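Local coordinates for protein chloramphenicol acetyltransferase (Aliivibrio fischeri, PDB 6PXA) that probably transfers the acetyl group of acetyl-CoA to the 3-hydroxyl of chloramphenicol, as a trimeric hexapeptide-repeat acyltransferase, and here holds taurocholic acid, at residues S31-F36 / I79-T84; A83-A88 / V128-E133; K17-N22 / S39-E44. All coordinates share one frame; numbering follows the deposited sequence.

Contact 1 (S31-F36 / I79-T84); sequences SYYSGF and IASGAT. With TCH (taurocholic acid), chain M.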
loop_
_atom_site.group_PDB
_atom_site.type_symbol
_atom_site.label_atom_id
_atom_site.label_comp_id
_atom_site.label_asym_id
_atom_site.label_seq_id
_atom_site.Cartn_x
_atom_site.Cartn_y
_atom_site.Cartn_z
ATOM N N SER B 31 4.402 -3.047 24.450
ATOM C CA SER B 31 4.171 -2.796 23.031
ATOM C C SER B 31 5.058 -3.690 22.171
ATOM O O SER B 31 6.244 -3.887 22.466
ATOM C CB SER B 31 4.433 -1.323 22.728
ATOM O OG SER B 31 3.602 -0.547 23.554
ATOM N N TYR B 32 4.466 -4.242 21.102
ATOM C CA TYR B 32 5.124 -5.245 20.280
ATOM C C TYR B 32 4.879 -4.972 18.801
ATOM O O TYR B 32 3.881 -4.359 18.410
ATOM C CB TYR B 32 4.613 -6.669 20.598
ATOM C CG TYR B 32 3.185 -6.935 20.124
ATOM C CD1 TYR B 32 2.092 -6.682 20.954
ATOM C CD2 TYR B 32 2.928 -7.435 18.849
ATOM C CE1 TYR B 32 0.800 -6.910 20.527
ATOM C CE2 TYR B 32 1.629 -7.659 18.411
ATOM C CZ TYR B 32 0.573 -7.411 19.256
ATOM O OH TYR B 32 -0.724 -7.638 18.847
ATOM N N TYR B 33 5.772 -5.509 17.974
ATOM C CA TYR B 33 5.628 -5.506 16.522
ATOM C C TYR B 33 5.555 -6.952 16.050
ATOM O O TYR B 33 6.455 -7.748 16.341
ATOM C CB TYR B 33 6.810 -4.774 15.866
ATOM C CG TYR B 33 6.862 -4.802 14.342
ATOM C CD1 TYR B 33 5.797 -4.337 13.582
ATOM C CD2 TYR B 33 7.991 -5.264 13.665
ATOM C CE1 TYR B 33 5.841 -4.342 12.175
ATOM C CE2 TYR B 33 8.035 -5.276 12.249
ATOM C CZ TYR B 33 6.943 -4.810 11.522
ATOM O OH TYR B 33 6.936 -4.804 10.127
ATOM N N SER B 34 4.504 -7.285 15.308
ATOM C CA SER B 34 4.333 -8.620 14.722
ATOM C C SER B 34 4.579 -8.483 13.222
ATOM O O SER B 34 3.644 -8.262 12.446
ATOM C CB SER B 34 2.946 -9.184 15.013
ATOM O OG SER B 34 1.939 -8.237 14.681
ATOM N N GLY B 35 5.840 -8.669 12.816
ATOM C CA GLY B 35 6.261 -8.193 11.514
ATOM C C GLY B 35 6.613 -9.284 10.529
ATOM O O GLY B 35 7.307 -9.009 9.550
ATOM N N PHE B 36 6.116 -10.513 10.762
ATOM C CA PHE B 36 6.499 -11.654 9.934
ATOM C C PHE B 36 6.357 -11.370 8.441
ATOM O O PHE B 36 7.240 -11.716 7.651
ATOM C CB PHE B 36 5.665 -12.887 10.299
ATOM C CG PHE B 36 5.892 -14.068 9.382
ATOM C CD1 PHE B 36 7.014 -14.877 9.530
ATOM C CD2 PHE B 36 4.989 -14.370 8.362
ATOM C CE1 PHE B 36 7.227 -15.984 8.674
ATOM C CE2 PHE B 36 5.208 -15.459 7.510
ATOM C CZ PHE B 36 6.336 -16.261 7.671
ATOM N N ILE B 79 1.234 -3.376 17.122
ATOM C CA ILE B 79 1.656 -2.853 15.824
ATOM C C ILE B 79 1.750 -4.015 14.834
ATOM O O ILE B 79 2.633 -4.877 14.949
ATOM C CB ILE B 79 2.978 -2.080 15.921
ATOM C CG1 ILE B 79 2.823 -0.908 16.906
ATOM C CG2 ILE B 79 3.378 -1.590 14.532
ATOM C CD1 ILE B 79 4.030 0.016 16.946
ATOM N N ALA B 80 0.873 -4.021 13.828
ATOM C CA ALA B 80 0.809 -5.148 12.901
ATOM C C ALA B 80 1.819 -5.015 11.759
ATOM O O ALA B 80 2.428 -3.958 11.542
ATOM C CB ALA B 80 -0.609 -5.307 12.334
ATOM N N SER B 81 1.964 -6.106 11.001
ATOM C CA SER B 81 3.057 -6.228 10.036
ATOM C C SER B 81 2.998 -5.115 8.992
ATOM O O SER B 81 1.921 -4.732 8.522
ATOM C CB SER B 81 3.004 -7.589 9.354
ATOM O OG SER B 81 4.212 -7.885 8.663
ATOM N N GLY B 82 4.166 -4.572 8.655
ATOM C CA GLY B 82 4.257 -3.562 7.623
ATOM C C GLY B 82 3.738 -2.190 7.989
ATOM O O GLY B 82 3.773 -1.292 7.142
ATOM N N ALA B 83 3.243 -1.991 9.203
ATOM C CA ALA B 83 2.914 -0.642 9.631
ATOM C C ALA B 83 4.162 0.244 9.550
ATOM O O ALA B 83 5.287 -0.210 9.769
ATOM C CB ALA B 83 2.332 -0.665 11.046
ATOM N N THR B 84 3.972 1.491 9.143
ATOM C CA THR B 84 5.088 2.357 8.781
ATOM C C THR B 84 4.941 3.709 9.460
ATOM O O THR B 84 3.868 4.334 9.399
ATOM C CB THR B 84 5.174 2.535 7.255
ATOM O OG1 THR B 84 5.451 1.263 6.647
ATOM C CG2 THR B 84 6.298 3.488 6.900
HETATM C C1 TCH M . -3.555 -17.513 15.767
HETATM C C2 TCH M . -3.075 -18.578 16.818
HETATM C C3 TCH M . -4.183 -18.843 17.877
HETATM O O3 TCH M . -3.683 -19.671 18.855
HETATM C C4 TCH M . -4.731 -17.523 18.546
HETATM C C5 TCH M . -5.129 -16.435 17.517
HETATM C C6 TCH M . -5.576 -15.123 18.221
HETATM C C7 TCH M . -4.371 -14.252 18.772
HETATM O O7 TCH M . -3.837 -14.869 19.894
HETATM C C8 TCH M . -3.272 -14.054 17.702
HETATM C C9 TCH M . -2.822 -15.453 17.112
HETATM C C10 TCH M . -4.003 -16.198 16.452
HETATM C C11 TCH M . -1.633 -15.233 16.155
HETATM C C12 TCH M . -0.538 -14.461 16.691
HETATM O O12 TCH M . 0.182 -15.173 17.663
HETATM C C13 TCH M . -1.043 -13.097 17.444
HETATM C C14 TCH M . -2.008 -13.390 18.348
HETATM C C15 TCH M . -2.398 -11.957 18.962
HETATM C C16 TCH M . -1.111 -11.296 19.075
HETATM C C17 TCH M . -0.076 -12.235 18.427
HETATM C C18 TCH M . -1.566 -12.150 16.352
HETATM C C19 TCH M . -4.607 -15.315 15.350
HETATM O O1S TCH M . 3.727 -11.200 26.380
HETATM C C20 TCH M . 0.998 -11.460 17.821
HETATM C C21 TCH M . 2.102 -12.300 17.119
HETATM C C22 TCH M . 1.702 -10.814 19.039
HETATM C C23 TCH M . 2.453 -11.829 19.890
HETATM C C24 TCH M . 3.082 -11.135 21.089
HETATM N N24 TCH M . 2.277 -10.866 22.254
HETATM O O24 TCH M . 4.210 -10.808 21.061
HETATM C C25 TCH M . 2.858 -10.216 23.415
HETATM C C26 TCH M . 1.796 -10.245 24.499
HETATM S S26 TCH M . 2.571 -10.049 26.127
HETATM O O2S TCH M . 3.302 -8.571 26.092
HETATM O O3S TCH M . 1.354 -10.148 27.238
HETATM O O HOH W 1 6.749 -2.233 8.927
HETATM O O HOH W 2 0.758 -8.802 11.636
#
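Y33 and I79 form a parallel bridge between strands 32-34 and 78-80, on two successive coils of the left-handed beta-helix, the fold of hexapeptide-repeat acyltransferases, and the tightly packed part of the contact spreads from this pair. Two backbone bonds hold the coils together: I79 N gives its hydrogen to Y32 O, and S34 N gives one to I79 O at 3.1 Å, nearly straight at 168°. Inside the coil, Y33 CD1 rests on I79 CG2 at 3.8 Å, the two side chains crossing at about a right angle. With CG anti to the backbone N (chi1 175°), the Y33 ring runs along the following turn, where A80 O and G82 N lie at its edge close to the ring plane and G35 CA sits over one face. Its hydroxyl accepts a hydrogen from G82 N, with 3.1 Å between G82 N and Y33 OH. G82 belongs to the type II turn A80-A83, at a positive phi of 73°. Next to it S81 OG packs against the G35 carbonyl carbon and is hydrogen-bonded to H38 ND1.

The side of S34 and A80 is looser. Both are partly exposed, and a water accepts from S81 N at 3.0 Å while bonding weakly to S34 OG. Packing is close again at the taurocholic acid pocket, to which Y32 and S34 belong. The side chain of the bile salt passes over one face of the Y32 ring, TCH C22 coming to 3.2 Å from Y32 CE2, and I79 N lies over the opposite face. S34 CB touches TCH C21 from beside the ring. The ligand is also bonded to L11 O and to S104 N of the second subunit. At the turn, a second water donates to both Y33 OH (2.8 Å) and A83 O (2.6 Å).

Contact 2 (A83-A88 / V128-E133); sequences ATFMMA and VWIGSE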
loop_
_atom_site.group_PDB
_atom_site.type_symbol
_atom_site.label_atom_id
_atom_site.label_comp_id
_atom_site.label_asym_id
_atom_site.label_seq_id
_atom_site.Cartn_x
_atom_site.Cartn_y
_atom_site.Cartn_z
ATOM N N ALA B 83 3.243 -1.991 9.203
ATOM C CA ALA B 83 2.914 -0.642 9.631
ATOM C C ALA B 83 4.162 0.244 9.550
ATOM O O ALA B 83 5.287 -0.210 9.769
ATOM C CB ALA B 83 2.332 -0.665 11.046
ATOM N N THR B 84 3.972 1.491 9.143
ATOM C CA THR B 84 5.088 2.357 8.781
ATOM C C THR B 84 4.941 3.709 9.460
ATOM O O THR B 84 3.868 4.334 9.399
ATOM C CB THR B 84 5.174 2.535 7.255
ATOM O OG1 THR B 84 5.451 1.263 6.647
ATOM C CG2 THR B 84 6.298 3.488 6.900
ATOM N N PHE B 85 6.013 4.140 10.126
ATOM C CA PHE B 85 6.140 5.481 10.695
ATOM C C PHE B 85 7.101 6.289 9.832
ATOM O O PHE B 85 8.298 5.981 9.746
ATOM C CB PHE B 85 6.618 5.409 12.142
ATOM C CG PHE B 85 5.685 4.619 13.019
ATOM C CD1 PHE B 85 4.577 5.227 13.593
ATOM C CD2 PHE B 85 5.892 3.264 13.226
ATOM C CE1 PHE B 85 3.703 4.495 14.381
ATOM C CE2 PHE B 85 5.022 2.520 14.007
ATOM C CZ PHE B 85 3.922 3.153 14.594
ATOM N N MET B 86 6.580 7.311 9.181
ATOM C CA MET B 86 7.424 8.140 8.326
ATOM C C MET B 86 8.030 9.261 9.157
ATOM O O MET B 86 7.297 10.083 9.715
ATOM C CB MET B 86 6.617 8.695 7.161
ATOM C CG MET B 86 6.044 7.568 6.256
ATOM S SD MET B 86 7.226 6.686 5.263
ATOM C CE MET B 86 7.426 7.879 3.930
ATOM N N MET B 87 9.360 9.288 9.255
ATOM C CA MET B 87 10.009 10.316 10.045
ATOM C C MET B 87 10.664 11.305 9.089
ATOM O O MET B 87 10.425 11.256 7.878
ATOM C CB MET B 87 10.972 9.673 11.037
ATOM C CG MET B 87 10.290 8.660 12.010
ATOM S SD MET B 87 8.839 9.319 12.869
ATOM C CE MET B 87 9.634 10.445 14.055
ATOM N N ALA B 88 11.462 12.228 9.652
ATOM C CA ALA B 88 12.241 13.230 8.914
ATOM C C ALA B 88 11.377 14.298 8.250
ATOM O O ALA B 88 11.804 14.918 7.266
ATOM C CB ALA B 88 13.164 12.584 7.870
ATOM N N VAL B 128 -2.968 1.336 21.790
ATOM C CA VAL B 128 -3.280 1.663 20.397
ATOM C C VAL B 128 -2.960 0.470 19.525
ATOM O O VAL B 128 -1.883 -0.130 19.640
ATOM C CB VAL B 128 -2.521 2.925 19.930
ATOM C CG1 VAL B 128 -2.685 3.136 18.417
ATOM C CG2 VAL B 128 -3.011 4.139 20.681
ATOM N N TRP B 129 -3.936 0.075 18.707
ATOM C CA TRP B 129 -3.824 -1.031 17.766
ATOM C C TRP B 129 -3.661 -0.439 16.373
ATOM O O TRP B 129 -4.527 0.315 15.917
ATOM C CB TRP B 129 -5.074 -1.906 17.848
ATOM C CG TRP B 129 -5.150 -3.055 16.890
ATOM C CD1 TRP B 129 -4.117 -3.725 16.299
ATOM C CD2 TRP B 129 -6.350 -3.680 16.434
ATOM N NE1 TRP B 129 -4.607 -4.729 15.479
ATOM C CE2 TRP B 129 -5.974 -4.725 15.558
ATOM C CE3 TRP B 129 -7.709 -3.453 16.673
ATOM C CZ2 TRP B 129 -6.907 -5.530 14.916
ATOM C CZ3 TRP B 129 -8.635 -4.262 16.028
ATOM C CH2 TRP B 129 -8.225 -5.278 15.163
ATOM N N ILE B 130 -2.551 -0.759 15.714
ATOM C CA ILE B 130 -2.213 -0.205 14.397
ATOM C C ILE B 130 -2.182 -1.356 13.400
ATOM O O ILE B 130 -1.270 -2.196 13.423
ATOM C CB ILE B 130 -0.876 0.564 14.403
ATOM C CG1 ILE B 130 -0.915 1.716 15.420
ATOM C CG2 ILE B 130 -0.525 1.076 12.992
ATOM C CD1 ILE B 130 0.349 2.516 15.487
ATOM N N GLY B 131 -3.163 -1.377 12.510
ATOM C CA GLY B 131 -3.321 -2.476 11.583
ATOM C C GLY B 131 -2.224 -2.544 10.537
ATOM O O GLY B 131 -1.371 -1.651 10.382
ATOM N N SER B 132 -2.294 -3.631 9.762
ATOM C CA SER B 132 -1.213 -3.989 8.858
ATOM C C SER B 132 -1.097 -2.957 7.747
ATOM O O SER B 132 -2.102 -2.517 7.186
ATOM C CB SER B 132 -1.441 -5.376 8.264
ATOM O OG SER B 132 -0.305 -5.780 7.498
ATOM N N GLU B 133 0.132 -2.526 7.481
ATOM C CA GLU B 133 0.447 -1.671 6.336
ATOM C C GLU B 133 -0.198 -0.294 6.440
ATOM O O GLU B 133 -0.262 0.461 5.447
ATOM C CB GLU B 133 0.053 -2.385 5.015
ATOM C CG GLU B 133 0.967 -3.567 4.734
ATOM C CD GLU B 133 0.743 -4.223 3.373
ATOM O OE1 GLU B 133 1.137 -5.382 3.259
ATOM O OE2 GLU B 133 0.209 -3.587 2.441
#
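I130 carries most of this contact from the side of 128-133, with its two branches divided between A83 and F85. Its CG2, anti to the backbone N, meets A83 CB at 3.9 Å. The other branch runs CG1 to CD1 fully extended (chi2 180°) and ends at the rim of the F85 ring, where I130 CD1 lies near the ring plane and 3.7 Å from F85 CZ. The two side chains approach from opposite directions. The methyl meets the ring edge and lies over neither face.

At G131 the chain leaves the strand, and the carbonyl takes over the packing: G131 O stands 3.9 Å from A83 CB. This is a corner of the left-handed beta-helix, where 128-133 turns from one sheet of the prism toward the next, and the touching parts of the segments run 99° apart. I130 and F85 thus bring side chains from two different sheets together in the interior of the coil stack.

S132 turns away from 83-88, and its hydroxyl bonds to S81 O on the preceding coil. E133 completes the corner with its backbone, whose left-handed conformation (phi 65°) turns the chain there, its N being 3.6 Å from A83 N. The E133 side chain heads off to the subunit interface, where its carboxylate forms salt bridges with R151 of its own chain and R48 of the second subunit and also accepts from H38 NE2.

Contact 3 (K17-N22 / S39-E44); sequences KEQVKN and SKTFEE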
loop_
_atom_site.group_PDB
_atom_site.type_symbol
_atom_site.label_atom_id
_atom_site.label_comp_id
_atom_site.label_asym_id
_atom_site.label_seq_id
_atom_site.Cartn_x
_atom_site.Cartn_y
_atom_site.Cartn_z
ATOM N N LYS B 17 10.289 -2.607 23.606
ATOM C CA LYS B 17 11.114 -1.908 24.589
ATOM C C LYS B 17 12.444 -2.615 24.827
ATOM O O LYS B 17 13.463 -1.951 25.057
ATOM C CB LYS B 17 10.349 -1.739 25.901
ATOM C CG LYS B 17 11.141 -0.978 26.953
ATOM C CD LYS B 17 10.239 -0.452 28.070
ATOM C CE LYS B 17 11.060 0.260 29.157
ATOM N NZ LYS B 17 10.196 1.018 30.103
ATOM N N GLU B 18 12.461 -3.947 24.768
ATOM C CA GLU B 18 13.692 -4.706 24.956
ATOM C C GLU B 18 14.571 -4.729 23.715
ATOM O O GLU B 18 15.740 -5.121 23.812
ATOM C CB GLU B 18 13.382 -6.151 25.374
ATOM C CG GLU B 18 12.711 -7.007 24.305
ATOM C CD GLU B 18 12.539 -8.468 24.728
ATOM O OE1 GLU B 18 12.326 -9.335 23.844
ATOM O OE2 GLU B 18 12.618 -8.747 25.946
ATOM N N GLN B 19 14.048 -4.321 22.562
ATOM C CA GLN B 19 14.774 -4.438 21.303
ATOM C C GLN B 19 15.304 -3.115 20.780
ATOM O O GLN B 19 16.446 -3.056 20.311
ATOM C CB GLN B 19 13.876 -5.076 20.228
ATOM C CG GLN B 19 14.580 -5.206 18.907
ATOM C CD GLN B 19 13.742 -5.914 17.871
ATOM O OE1 GLN B 19 12.644 -5.472 17.535
ATOM N NE2 GLN B 19 14.251 -7.032 17.370
ATOM N N VAL B 20 14.518 -2.044 20.890
ATOM C CA VAL B 20 14.801 -0.810 20.161
ATOM C C VAL B 20 16.067 -0.151 20.682
ATOM O O VAL B 20 16.332 -0.133 21.888
ATOM C CB VAL B 20 13.583 0.123 20.259
ATOM C CG1 VAL B 20 13.934 1.524 19.848
ATOM C CG2 VAL B 20 12.427 -0.460 19.399
ATOM N N LYS B 21 16.865 0.396 19.767
ATOM C CA LYS B 21 18.142 0.984 20.127
ATOM C C LYS B 21 18.322 2.423 19.672
ATOM O O LYS B 21 19.181 3.121 20.226
ATOM C CB LYS B 21 19.294 0.136 19.561
ATOM C CG LYS B 21 19.308 -1.298 20.087
ATOM C CD LYS B 21 20.741 -1.794 20.209
ATOM C CE LYS B 21 20.840 -3.113 20.953
ATOM N NZ LYS B 21 22.254 -3.386 21.377
ATOM N N ASN B 22 17.541 2.892 18.718
ATOM C CA ASN B 22 17.689 4.250 18.233
ATOM C C ASN B 22 17.405 5.227 19.366
ATOM O O ASN B 22 16.296 5.214 19.919
ATOM C CB ASN B 22 16.739 4.501 17.065
ATOM C CG ASN B 22 17.041 5.787 16.324
ATOM O OD1 ASN B 22 17.520 6.759 16.912
ATOM N ND2 ASN B 22 16.756 5.802 15.024
ATOM N N SER B 39 9.301 -9.183 6.947
ATOM C CA SER B 39 10.643 -9.775 6.960
ATOM C C SER B 39 11.635 -9.154 7.931
ATOM O O SER B 39 12.507 -9.863 8.435
ATOM C CB SER B 39 11.268 -9.753 5.563
ATOM O OG SER B 39 10.505 -10.538 4.651
ATOM N N LYS B 40 11.547 -7.860 8.189
ATOM C CA LYS B 40 12.635 -7.175 8.876
ATOM C C LYS B 40 12.188 -6.656 10.239
ATOM O O LYS B 40 10.997 -6.628 10.558
ATOM C CB LYS B 40 13.168 -6.046 7.991
ATOM C CG LYS B 40 13.945 -6.521 6.760
ATOM C CD LYS B 40 14.099 -5.370 5.760
ATOM C CE LYS B 40 14.854 -5.778 4.500
ATOM N NZ LYS B 40 16.321 -5.846 4.734
ATOM N N THR B 41 13.166 -6.243 11.056
ATOM C CA THR B 41 12.860 -5.737 12.387
ATOM C C THR B 41 12.105 -4.420 12.317
ATOM O O THR B 41 12.133 -3.695 11.313
ATOM C CB THR B 41 14.118 -5.473 13.212
ATOM O OG1 THR B 41 14.845 -4.384 12.621
ATOM C CG2 THR B 41 15.025 -6.699 13.314
ATOM N N PHE B 42 11.473 -4.096 13.445
ATOM C CA PHE B 42 10.745 -2.844 13.596
ATOM C C PHE B 42 11.605 -1.640 13.200
ATOM O O PHE B 42 11.160 -0.768 12.444
ATOM C CB PHE B 42 10.270 -2.734 15.048
ATOM C CG PHE B 42 9.484 -1.490 15.346
ATOM C CD1 PHE B 42 8.188 -1.363 14.907
ATOM C CD2 PHE B 42 10.032 -0.473 16.111
ATOM C CE1 PHE B 42 7.450 -0.227 15.186
ATOM C CE2 PHE B 42 9.300 0.667 16.403
ATOM C CZ PHE B 42 8.007 0.792 15.934
ATOM N N GLU B 43 12.855 -1.581 13.688
ATOM C CA GLU B 43 13.699 -0.416 13.419
ATOM C C GLU B 43 14.246 -0.374 12.003
ATOM O O GLU B 43 14.674 0.693 11.556
ATOM C CB GLU B 43 14.882 -0.343 14.400
ATOM C CG GLU B 43 14.459 0.118 15.779
ATOM C CD GLU B 43 15.652 0.474 16.660
ATOM O OE1 GLU B 43 16.500 -0.401 16.918
ATOM O OE2 GLU B 43 15.735 1.641 17.076
ATOM N N GLU B 44 14.252 -1.482 11.273
ATOM C CA GLU B 44 14.785 -1.394 9.922
ATOM C C GLU B 44 13.712 -1.310 8.851
ATOM O O GLU B 44 14.036 -0.947 7.723
ATOM C CB GLU B 44 15.733 -2.557 9.634
ATOM C CG GLU B 44 15.140 -3.903 9.726
ATOM C CD GLU B 44 16.196 -4.981 9.849
ATOM O OE1 GLU B 44 15.850 -6.173 9.722
ATOM O OE2 GLU B 44 17.374 -4.637 10.075
HETATM O O HOH W 3 11.138 -6.151 15.480
HETATM O O HOH W 4 13.734 -3.195 15.863
#
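E43 reaches across to the loop 17-22 and grips two consecutive backbone amides with its carboxylate. The shorter bond runs from N22 N to E43 OE2, at 2.7 Å and 158°, on the syn lone pair of that oxygen. K21 N comes to E43 OE1 at 3.0 Å from above the carboxylate plane, 41° out of it, and shares its hydrogen weakly with OE2. Bonded through both oxygens, the carboxylate has its rotation fixed, and the two amides would probably stabilise its negative charge. N22 CB lies close beside E43 OE2, and V20 CG1 packs against the same oxygen at 3.3 Å. The other V20 methyl, CG2, reaches F42 CD2 obliquely.

Q19 makes the second link, largely through water. Its CG is anti to the backbone N (chi1 179°) and the chain stays extended beyond it, which carries the amide out to the start of the helix. There Q19 OE1 receives hydrogens from two waters: one, 2.6 Å away from Q19 OE1, accepts from F42 N, and the other, held more weakly, accepts from E43 N. The amides of F42 and E43 are therefore linked to the loop through solvent. Q19 NE2 comes within 4.1 Å of T41 CG2. In this way the loop after strand 14-15 packs on helix 42-46 at the end of the left-handed beta-helix, with I25 of strand 25-27 touching both V20 and E43.

The helix start is organised by a capping box. T41 is the N-cap, its OG1 accepting from E44 N, while E44 OE1 accepts from T41 N at 3.0 Å in return. E43 thus starts from a fixed first turn. On the loop side, N22 OD1 accepts from N24 N, and within the fold the F42 ring meets that of Y33.

From the N terminus, the loop 17-22 comes first, and contact 3 closes a short excursion through strands 25-27 and 32-34 when the chain returns as helix 42-46. Contact 1 opens at 31-36, inside that excursion, and closes only at 79-84, so contacts 1 and 3 cross. Contact 2 starts on A83 and T84, the residues that end contact 1, and closes at 128-133, one coil further on. Contacts 1 and 2 are also joined directly by the backbone pair A80 N and I130 O, and contacts 2 and 3 by packing of F85 on F42. The three contacts join the loop 17-22 and helix 42-46 to the first coil, and that coil to the next two.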